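Amino Transferase (Eubacterium rectale, PDB 3ELE) probably transfers amino groups between amino acids and oxo acids, as a pyridoxal-5'-phosphate-dependent member of the class I and II aminotransferases. Local coordinates at residues P45-P50 / I306-E311. Sequence-based numbering, arbitrary orientation.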
loop_
_atom_site.group_PDB
_atom_site.type_symbol
_atom_site.label_atom_id
_atom_site.label_comp_id
_atom_site.label_asym_id
_atom_site.label_seq_id
_atom_site.Cartn_x
_atom_site.Cartn_y
_atom_site.Cartn_z
ATOM N N PRO A 45 -0.455 16.869 10.083
ATOM C CA PRO A 45 -0.777 18.112 9.386
ATOM C C PRO A 45 -2.040 18.787 9.954
ATOM O O PRO A 45 -3.067 18.133 10.124
ATOM C CB PRO A 45 -1.000 17.652 7.938
ATOM C CG PRO A 45 -0.050 16.540 7.777
ATOM C CD PRO A 45 -0.052 15.821 9.116
ATOM N N SER A 46 -1.908 20.065 10.299
ATOM C CA SER A 46 -2.977 20.852 10.889
ATOM C C SER A 46 -3.549 21.969 10.004
ATOM O O SER A 46 -4.560 22.560 10.387
ATOM C CB SER A 46 -2.479 21.422 12.214
ATOM O OG SER A 46 -1.312 22.181 12.015
ATOM N N ILE A 47 -2.921 22.277 8.859
ATOM C CA ILE A 47 -3.439 23.316 7.921
ATOM C C ILE A 47 -4.246 22.603 6.820
ATOM O O ILE A 47 -3.871 21.484 6.431
ATOM C CB ILE A 47 -2.321 24.238 7.319
ATOM C CG1 ILE A 47 -1.348 23.472 6.373
ATOM C CG2 ILE A 47 -1.560 24.957 8.461
ATOM C CD1 ILE A 47 -0.208 24.348 5.780
ATOM N N PRO A 48 -5.365 23.210 6.345
ATOM C CA PRO A 48 -6.131 22.556 5.289
ATOM C C PRO A 48 -5.407 22.577 3.943
ATOM O O PRO A 48 -4.571 23.460 3.693
ATOM C CB PRO A 48 -7.403 23.396 5.215
ATOM C CG PRO A 48 -6.984 24.708 5.621
ATOM C CD PRO A 48 -5.996 24.487 6.723
ATOM N N ALA A 49 -5.732 21.599 3.092
ATOM C CA ALA A 49 -5.178 21.508 1.744
ATOM C C ALA A 49 -5.521 22.803 0.994
ATOM O O ALA A 49 -6.545 23.431 1.304
ATOM C CB ALA A 49 -5.782 20.294 0.986
ATOM N N PRO A 50 -4.687 23.211 0.016
ATOM C CA PRO A 50 -5.064 24.380 -0.791
ATOM C C PRO A 50 -6.347 24.050 -1.567
ATOM O O PRO A 50 -6.572 22.878 -1.922
ATOM C CB PRO A 50 -3.876 24.536 -1.759
ATOM C CG PRO A 50 -3.308 23.199 -1.827
ATOM C CD PRO A 50 -3.417 22.643 -0.464
ATOM N N ILE A 306 1.767 27.637 4.387
ATOM C CA ILE A 306 3.009 27.280 5.114
ATOM C C ILE A 306 3.379 28.337 6.186
ATOM O O ILE A 306 3.994 27.995 7.196
ATOM C CB ILE A 306 4.237 27.038 4.136
ATOM C CG1 ILE A 306 3.934 25.966 3.067
ATOM C CG2 ILE A 306 5.536 26.625 4.912
ATOM C CD1 ILE A 306 3.543 24.605 3.621
ATOM N N ASN A 307 2.980 29.598 5.977
ATOM C CA ASN A 307 3.248 30.687 6.946
ATOM C C ASN A 307 2.488 30.531 8.299
ATOM O O ASN A 307 2.880 31.134 9.310
ATOM C CB ASN A 307 2.964 32.056 6.315
ATOM C CG ASN A 307 3.628 33.194 7.064
ATOM O OD1 ASN A 307 2.983 33.875 7.857
ATOM N ND2 ASN A 307 4.928 33.374 6.854
ATOM N N ALA A 308 1.408 29.740 8.308
ATOM C CA ALA A 308 0.703 29.389 9.551
ATOM C C ALA A 308 1.638 28.592 10.478
ATOM O O ALA A 308 1.629 28.792 11.694
ATOM C CB ALA A 308 -0.555 28.583 9.267
ATOM N N TYR A 309 2.437 27.692 9.893
ATOM C CA TYR A 309 3.412 26.921 10.657
ATOM C C TYR A 309 4.596 27.771 11.149
ATOM O O TYR A 309 5.122 27.522 12.256
ATOM C CB TYR A 309 3.968 25.745 9.832
ATOM C CG TYR A 309 3.004 24.614 9.475
ATOM C CD1 TYR A 309 2.154 24.050 10.434
ATOM C CD2 TYR A 309 3.041 24.015 8.202
ATOM C CE1 TYR A 309 1.316 22.972 10.124
ATOM C CE2 TYR A 309 2.213 22.906 7.882
ATOM C CZ TYR A 309 1.351 22.395 8.849
ATOM O OH TYR A 309 0.532 21.324 8.560
ATOM N N LYS A 310 5.051 28.708 10.307
ATOM C CA LYS A 310 6.165 29.626 10.649
ATOM C C LYS A 310 5.770 30.481 11.844
ATOM O O LYS A 310 6.567 30.644 12.757
ATOM C CB LYS A 310 6.534 30.558 9.493
ATOM C CG LYS A 310 7.790 31.452 9.720
ATOM C CD LYS A 310 7.677 32.721 8.888
ATOM C CE LYS A 310 8.938 33.571 8.920
ATOM N NZ LYS A 310 9.387 34.036 10.289
ATOM N N GLU A 311 4.561 31.037 11.808
ATOM C CA GLU A 311 4.030 31.858 12.915
ATOM C C GLU A 311 4.020 31.086 14.237
ATOM O O GLU A 311 4.408 31.636 15.263
ATOM C CB GLU A 311 2.650 32.430 12.585
ATOM C CG GLU A 311 2.702 33.570 11.578
ATOM C CD GLU A 311 1.354 34.264 11.344
ATOM O OE1 GLU A 311 0.296 33.752 11.801
ATOM O OE2 GLU A 311 1.362 35.347 10.700
#
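With CG set anti to its carbonyl carbon (chi1 -67°), Tyr309 places its ring where the loop can pack on it, and Ile47 meets it there with CG1 turned between its own backbone N and carbonyl carbon (chi1 67°). That setting of Ile47 lays both of its branches along the same ring. Ile47 CG2 stands over one face in a CH-pi contact, 4.1 Å from the centroid of the Tyr309 ring and displaced toward the rim, while Ile47 CD1, at the end of an extended chain, comes to 3.5 Å from Tyr309 CE2. The isoleucine is thus a worked example of how one branched residue can fill the angle between an aromatic ring and the helix that carries it: Ile47 CG2 also touches Ala308 CB at 3.8 Å, and Ile47 CD1 reaches Ile306 CD1 at 4.3 Å.

At the far end of the ring a single hydrogen bond from the loop holds the hydroxyl. Ser46 N donates it to Tyr309 OH, rather long (3.3 Å) and bent to 147° at the hydrogen, and Ser46 OG lies at the ring edge, near its plane, 3.3 Å from Tyr309 CE1. Backbone and side chain of one loop residue therefore border the phenol, whose hydroxyl also lies against Pro45 CA. Replacing Tyr309 with an alanine would probably leave Ser46 N without this acceptor and open a gap beside Ile47.

Beyond the pair, Phe334 meets the tyrosine ring with its plane inclined, and Ile47 O accepts a hydrogen bond from Ser251 OG. The contact joins helix 306-323 to the loop running from strand 38-39 to helix 51-63, a loop that passes near the bound pyridoxal-5'-phosphate at Pro45 and packs through Pro48 and Ala49 against Val67 and Ser66 of the second subunit.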